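Local coordinates for PnpC (Pseudomonas putida, PDB 3N9T), which probably catalyses the intradiol ring cleavage of hydroxyquinol with molecular oxygen, using a ferric iron held by tyrosines and histidines, at residues T189-Y194 against V257-R262; P263-D266 against L272-P275. All coordinates share one frame; numbering follows the deposited sequence.

In the fold
Both contacts sit on the same side of the chain's centre in the beta-sheet half that carries the iron, and their centres lie about 17 Å apart. Contact 1 comes first: the loop 189-194, which joins strands 183-189 and 194-195, meets strand 256-262 in a buried spot. Where that strand ends, contact 2 begins, because 263-266 follows directly on 257-262; its partner 272-275 belongs to the same excursion, which leads on to strand 278-287. Contact 1 therefore packs strand 256-262 against the loop that runs into the metal site, whereas contact 2 ties together a surface loop about 32 Å from the chain centre, away from iron and lipid.

Contact 1 (T189-Y194 against V257-R262); sequences TVPVCY and VKYEDR. With FE (Fe (III) ion), chain D.
The ring of Y259 has V190 CG1 over one face, while P191 comes in obliquely at its phenolic end, its CD standing 3.3 Å from Y259 OH and 3.6 Å from Y259 CZ. On the V190 side too, V190 CG2 lies 4.3 Å from Y259 CD2. P191 CG also comes near the hydroxyl, so the proline presents its CG-CD edge to the tyrosine. Y259 reaches it with CG anti to its own carbonyl carbon (chi1 -75°), and A130, V132 and A281 of the flanking strands touch the same side chain.

The loop packed here is the lead-in to the iron site of an intradiol dioxygenase. Three residues beyond P191, Y194 OH binds the iron(III) at 2.2 Å, with the metal in the plane of the phenol at its edge; V192 O lies in the same plane, at a different part of the edge, beside Y194 CD1. Y160, H218, H220 and a water also bind the metal. An alanine in place of Y259 would probably leave P191 CD and V190 without the ring they rest on, and the loop freer to shift.

At the far end of 257-262, R262 NE donates to E260 OE1 at 3.0 Å in a salt bridge; OE1 accepts through its anti lone pair and sits 19° off the guanidinium plane, while R262 NH1 pairs with D266.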
ATOM      1  N   THR A 189      -4.962  18.900  33.768  1.00 19.14           N
ATOM      2  CA  THR A 189      -4.610  20.192  33.134  1.00 19.52           C
ATOM      3  C   THR A 189      -5.232  20.299  31.756  1.00 18.79           C
ATOM      4  O   THR A 189      -5.588  19.286  31.174  1.00 19.05           O
ATOM      5  CB  THR A 189      -3.115  20.378  33.049  1.00 19.16           C
ATOM      6  OG1 THR A 189      -2.535  19.273  32.368  1.00 19.79           O
ATOM      7  CG2 THR A 189      -2.489  20.586  34.460  1.00 22.45           C
ATOM      8  N   VAL A 190      -5.405  21.533  31.254  1.00 18.77           N
ATOM      9  CA  VAL A 190      -6.027  21.721  29.979  1.00 18.28           C
ATOM     10  C   VAL A 190      -5.159  20.989  28.954  1.00 17.62           C
ATOM     11  O   VAL A 190      -3.954  21.169  28.913  1.00 18.93           O
ATOM     12  CB  VAL A 190      -6.196  23.197  29.594  1.00 18.58           C
ATOM     13  CG1 VAL A 190      -6.806  23.293  28.203  1.00 19.16           C
ATOM     14  CG2 VAL A 190      -7.033  23.941  30.617  1.00 17.78           C
ATOM     15  N   PRO A 191      -5.761  20.092  28.165  1.00 17.48           N
ATOM     16  CA  PRO A 191      -4.937  19.386  27.144  1.00 18.57           C
ATOM     17  C   PRO A 191      -4.342  20.402  26.140  1.00 19.30           C
ATOM     18  O   PRO A 191      -4.976  21.434  25.862  1.00 18.08           O
ATOM     19  CB  PRO A 191      -5.934  18.461  26.471  1.00 18.42           C
ATOM     20  CG  PRO A 191      -7.035  18.276  27.498  1.00 20.34           C
ATOM     21  CD  PRO A 191      -7.149  19.649  28.175  1.00 18.39           C
ATOM     22  N   VAL A 192      -3.158  20.120  25.623  1.00 21.06           N
ATOM     23  CA  VAL A 192      -2.537  20.953  24.573  1.00 23.20           C
ATOM     24  C   VAL A 192      -2.382  20.173  23.236  1.00 23.36           C
ATOM     25  O   VAL A 192      -2.263  18.935  23.216  1.00 21.58           O
ATOM     26  CB  VAL A 192      -1.175  21.567  25.048  1.00 24.30           C
ATOM     27  CG1 VAL A 192      -1.306  22.201  26.498  1.00 25.20           C
ATOM     28  CG2 VAL A 192      -0.110  20.494  25.148  1.00 28.10           C
ATOM     29  N   CYS A 193      -2.455  20.907  22.108  1.00 23.66           N
ATOM     30  CA  CYS A 193      -2.223  20.312  20.765  1.00 23.22           C
ATOM     31  C   CYS A 193      -0.765  19.806  20.657  1.00 23.85           C
ATOM     32  O   CYS A 193       0.136  20.296  21.370  1.00 22.88           O
ATOM     33  CB  CYS A 193      -2.591  21.324  19.671  1.00 23.64           C
ATOM     34  SG  CYS A 193      -1.714  22.884  19.765  1.00 29.14           S
ATOM     35  N   TYR A 194      -0.513  18.828  19.805  1.00 23.25           N
ATOM     36  CA  TYR A 194       0.830  18.278  19.683  1.00 22.87           C
ATOM     37  C   TYR A 194       0.947  17.709  18.252  1.00 21.85           C
ATOM     38  O   TYR A 194      -0.103  17.406  17.671  1.00 20.48           O
ATOM     39  CB  TYR A 194       1.068  17.193  20.748  1.00 23.37           C
ATOM     40  CG  TYR A 194       0.110  16.000  20.658  1.00 26.03           C
ATOM     41  CD1 TYR A 194      -1.039  15.951  21.436  1.00 26.82           C
ATOM     42  CD2 TYR A 194       0.389  14.899  19.849  1.00 27.02           C
ATOM     43  CE1 TYR A 194      -1.897  14.858  21.411  1.00 29.73           C
ATOM     44  CE2 TYR A 194      -0.481  13.795  19.796  1.00 30.99           C
ATOM     45  CZ  TYR A 194      -1.638  13.770  20.575  1.00 28.46           C
ATOM     46  OH  TYR A 194      -2.549  12.683  20.590  1.00 31.88           O
ATOM     47  N   VAL A 257     -15.758  20.131  23.257  1.00 16.79           N
ATOM     48  CA  VAL A 257     -16.297  20.576  24.533  1.00 17.96           C
ATOM     49  C   VAL A 257     -15.541  21.877  24.885  1.00 19.36           C
ATOM     50  O   VAL A 257     -14.319  21.975  24.704  1.00 19.06           O
ATOM     51  CB  VAL A 257     -16.119  19.467  25.624  1.00 17.37           C
ATOM     52  CG1 VAL A 257     -14.597  19.248  25.965  1.00 17.51           C
ATOM     53  CG2 VAL A 257     -16.917  19.826  26.810  1.00 18.28           C
ATOM     54  N   LYS A 258     -16.267  22.856  25.396  1.00 19.72           N
ATOM     55  CA  LYS A 258     -15.710  24.118  25.816  1.00 20.07           C
ATOM     56  C   LYS A 258     -15.031  24.080  27.214  1.00 19.43           C
ATOM     57  O   LYS A 258     -15.631  23.660  28.192  1.00 19.50           O
ATOM     58  CB  LYS A 258     -16.885  25.111  25.815  1.00 22.04           C
ATOM     59  CG  LYS A 258     -16.544  26.526  26.325  1.00 27.81           C
ATOM     60  CD  LYS A 258     -15.849  27.367  25.299  1.00 36.07           C
ATOM     61  CE  LYS A 258     -16.007  28.848  25.730  1.00 42.61           C
ATOM     62  NZ  LYS A 258     -15.166  29.737  24.870  1.00 44.51           N
ATOM     63  N   TYR A 259     -13.780  24.488  27.300  1.00 18.61           N
ATOM     64  CA  TYR A 259     -13.144  24.670  28.590  1.00 20.66           C
ATOM     65  C   TYR A 259     -13.444  26.121  29.101  1.00 22.42           C
ATOM     66  O   TYR A 259     -12.740  27.043  28.730  1.00 22.52           O
ATOM     67  CB  TYR A 259     -11.660  24.386  28.512  1.00 19.30           C
ATOM     68  CG  TYR A 259     -11.334  22.896  28.432  1.00 20.40           C
ATOM     69  CD1 TYR A 259     -11.548  22.181  27.263  1.00 18.77           C
ATOM     70  CD2 TYR A 259     -10.774  22.243  29.512  1.00 15.39           C
ATOM     71  CE1 TYR A 259     -11.242  20.790  27.172  1.00 19.14           C
ATOM     72  CE2 TYR A 259     -10.463  20.873  29.462  1.00 18.67           C
ATOM     73  CZ  TYR A 259     -10.706  20.148  28.290  1.00 16.26           C
ATOM     74  OH  TYR A 259     -10.351  18.834  28.286  1.00 11.83           O
ATOM     75  N   GLU A 260     -14.510  26.285  29.894  1.00 23.11           N
ATOM     76  CA  GLU A 260     -14.985  27.633  30.335  1.00 24.89           C
ATOM     77  C   GLU A 260     -14.161  28.121  31.480  1.00 24.70           C
ATOM     78  O   GLU A 260     -13.634  27.330  32.253  1.00 25.36           O
ATOM     79  CB  GLU A 260     -16.435  27.586  30.813  1.00 24.14           C
ATOM     80  CG  GLU A 260     -17.390  26.887  29.888  1.00 29.72           C
ATOM     81  CD  GLU A 260     -18.831  26.978  30.376  1.00 33.71           C
ATOM     82  OE1 GLU A 260     -19.067  27.181  31.593  1.00 31.62           O
ATOM     83  OE2 GLU A 260     -19.727  26.894  29.524  1.00 36.19           O
ATOM     84  N   ASP A 261     -14.038  29.426  31.611  1.00 24.66           N
ATOM     85  CA  ASP A 261     -13.310  29.996  32.753  1.00 25.65           C
ATOM     86  C   ASP A 261     -14.307  30.129  33.880  1.00 23.32           C
ATOM     87  O   ASP A 261     -15.352  30.685  33.699  1.00 24.84           O
ATOM     88  CB  ASP A 261     -12.671  31.342  32.367  1.00 26.12           C
ATOM     89  CG  ASP A 261     -11.744  31.202  31.157  1.00 30.66           C
ATOM     90  OD1 ASP A 261     -10.573  30.838  31.369  1.00 35.09           O
ATOM     91  OD2 ASP A 261     -12.202  31.422  30.000  1.00 35.97           O
ATOM     92  N   ARG A 262     -14.024  29.537  35.030  1.00 23.40           N
ATOM     93  CA  ARG A 262     -14.988  29.578  36.122  1.00 21.93           C
ATOM     94  C   ARG A 262     -14.411  30.290  37.334  1.00 21.67           C
ATOM     95  O   ARG A 262     -13.204  30.241  37.530  1.00 19.54           O
ATOM     96  CB  ARG A 262     -15.344  28.156  36.574  1.00 21.96           C
ATOM     97  CG  ARG A 262     -16.077  27.355  35.530  1.00 21.34           C
ATOM     98  CD  ARG A 262     -17.440  27.962  35.245  1.00 24.74           C
ATOM     99  NE  ARG A 262     -18.114  26.965  34.434  1.00 32.19           N
ATOM    100  CZ  ARG A 262     -18.777  25.941  34.968  1.00 34.26           C
ATOM    101  NH1 ARG A 262     -18.872  25.844  36.293  1.00 30.17           N
ATOM    102  NH2 ARG A 262     -19.337  25.025  34.175  1.00 35.58           N
TER
HETATM  103 FE    FE D 292      -4.108  11.631  21.650  1.00 40.62          FE
HETATM  104  O   HOH W   1      -3.741   9.876  20.512  1.00 41.05           O

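Contact 2 (P263-D266 against L272-P275); sequences PAHD and LDMP
The carbonyl oxygen of M274 receives the backbone N-H of H265 at 2.8 Å, measured from H265 N to M274 O. The hydrogen bond lies in the carbonyl plane. H265 occupies the third position of a type II beta turn running from P263 to D266, with the positive phi that this position requires, and the turn is closed by a weak bond from D266 N to P263 O, 3.3 Å long. It lies on the surface excursion that joins strands 256-262 and 278-287, and the residues 272-275 return beside it, with A264 facing P275 and H265 facing M274.

The imidazole adds a second link. H265 ND1 donates to D273 OD1 at 2.8 Å with an N-H...O angle of 158°, a His-carboxylate hydrogen bond far from the annotated sites. The carboxylate oxygen lies close to the ring plane, but the nitrogen meets OD1 on its syn side 25° out of the carboxylate plane, and the two flat groups are turned 49° from one another. D273 extends its carboxylate with CG anti to the backbone N, bringing OD1 to the histidine. The negative charge would be expected to favour a protonated imidazole.

M274 O also lies over one face of the H265 ring, offset toward its rim, so the same oxygen serves backbone and borders the side chain. M274 N, by contrast, is buried here with no partner in the model. The M274 side chain leads away from the turn to L131 and Q187, and L272 likewise touches L131. Beside the backbone bond, the methyl of A264 rests against P275, with CB 3.5 Å from P275 O.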
ATOM      1  N   PRO A 263     -15.303  30.829  38.210  1.00 22.19           N
ATOM      2  CA  PRO A 263     -14.903  31.563  39.443  1.00 23.60           C
ATOM      3  C   PRO A 263     -14.440  30.574  40.471  1.00 25.59           C
ATOM      4  O   PRO A 263     -14.863  29.391  40.425  1.00 25.32           O
ATOM      5  CB  PRO A 263     -16.213  32.214  39.906  1.00 23.25           C
ATOM      6  CG  PRO A 263     -17.333  31.427  39.261  1.00 24.07           C
ATOM      7  CD  PRO A 263     -16.763  30.870  37.969  1.00 21.74           C
ATOM      8  N   ALA A 264     -13.579  31.004  41.381  1.00 26.34           N
ATOM      9  CA  ALA A 264     -13.299  30.184  42.568  1.00 27.73           C
ATOM     10  C   ALA A 264     -14.609  29.889  43.271  1.00 27.73           C
ATOM     11  O   ALA A 264     -15.517  30.719  43.244  1.00 27.36           O
ATOM     12  CB  ALA A 264     -12.341  30.847  43.499  1.00 28.49           C
ATOM     13  N   HIS A 265     -14.728  28.666  43.803  1.00 28.70           N
ATOM     14  CA  HIS A 265     -15.864  28.225  44.588  1.00 28.36           C
ATOM     15  C   HIS A 265     -17.151  28.159  43.769  1.00 30.19           C
ATOM     16  O   HIS A 265     -18.253  28.221  44.318  1.00 29.59           O
ATOM     17  CB  HIS A 265     -15.978  29.069  45.893  1.00 30.70           C
ATOM     18  CG  HIS A 265     -14.670  29.208  46.628  1.00 27.10           C
ATOM     19  ND1 HIS A 265     -14.084  28.165  47.308  1.00 31.28           N
ATOM     20  CD2 HIS A 265     -13.809  30.248  46.733  1.00 28.28           C
ATOM     21  CE1 HIS A 265     -12.915  28.550  47.795  1.00 28.51           C
ATOM     22  NE2 HIS A 265     -12.718  29.807  47.450  1.00 27.30           N
ATOM     23  N   ASP A 266     -17.031  27.965  42.448  1.00 29.18           N
ATOM     24  CA  ASP A 266     -18.239  27.881  41.610  1.00 29.88           C
ATOM     25  C   ASP A 266     -19.138  26.785  42.209  1.00 30.67           C
ATOM     26  O   ASP A 266     -18.634  25.732  42.571  1.00 28.71           O
ATOM     27  CB  ASP A 266     -17.846  27.483  40.175  1.00 29.11           C
ATOM     28  CG  ASP A 266     -18.960  27.649  39.189  1.00 31.58           C
ATOM     29  OD1 ASP A 266     -20.139  27.332  39.465  1.00 33.41           O
ATOM     30  OD2 ASP A 266     -18.662  28.079  38.057  1.00 38.79           O
ATOM     31  N   LEU A 272     -17.676  19.564  43.937  1.00 25.80           N
ATOM     32  CA  LEU A 272     -16.351  19.925  44.378  1.00 27.02           C
ATOM     33  C   LEU A 272     -16.359  21.414  44.728  1.00 28.31           C
ATOM     34  O   LEU A 272     -17.236  22.190  44.285  1.00 28.82           O
ATOM     35  CB  LEU A 272     -15.328  19.621  43.280  1.00 27.62           C
ATOM     36  CG  LEU A 272     -15.450  18.157  42.800  1.00 28.49           C
ATOM     37  CD1 LEU A 272     -14.489  17.980  41.673  1.00 31.86           C
ATOM     38  CD2 LEU A 272     -15.070  17.197  43.964  1.00 28.27           C
ATOM     39  N   ASP A 273     -15.410  21.794  45.546  1.00 29.61           N
ATOM     40  CA  ASP A 273     -15.268  23.171  45.901  1.00 31.74           C
ATOM     41  C   ASP A 273     -13.915  23.587  45.400  1.00 31.20           C
ATOM     42  O   ASP A 273     -12.907  23.185  45.971  1.00 31.76           O
ATOM     43  CB  ASP A 273     -15.321  23.334  47.418  1.00 33.15           C
ATOM     44  CG  ASP A 273     -15.192  24.815  47.834  1.00 38.52           C
ATOM     45  OD1 ASP A 273     -15.423  25.705  46.964  1.00 37.26           O
ATOM     46  OD2 ASP A 273     -14.871  25.074  49.016  1.00 43.12           O
ATOM     47  N   MET A 274     -13.870  24.325  44.295  1.00 30.43           N
ATOM     48  CA  MET A 274     -12.574  24.622  43.706  1.00 30.22           C
ATOM     49  C   MET A 274     -11.983  25.876  44.352  1.00 30.34           C
ATOM     50  O   MET A 274     -12.624  26.957  44.357  1.00 31.26           O
ATOM     51  CB  MET A 274     -12.664  24.776  42.171  1.00 30.07           C
ATOM     52  CG  MET A 274     -13.114  23.538  41.382  1.00 31.25           C
ATOM     53  SD  MET A 274     -11.895  22.207  41.442  1.00 29.97           S
ATOM     54  CE  MET A 274     -12.966  20.899  41.047  1.00 37.48           C
ATOM     55  N   PRO A 275     -10.747  25.768  44.829  1.00 30.89           N
ATOM     56  CA  PRO A 275     -10.150  26.850  45.634  1.00 31.94           C
ATOM     57  C   PRO A 275      -9.790  28.093  44.838  1.00 32.94           C
ATOM     58  O   PRO A 275      -9.901  29.174  45.388  1.00 34.19           O
ATOM     59  CB  PRO A 275      -8.890  26.200  46.246  1.00 31.51           C
ATOM     60  CG  PRO A 275      -8.534  25.078  45.292  1.00 32.06           C
ATOM     61  CD  PRO A 275      -9.817  24.637  44.603  1.00 30.49           C
TER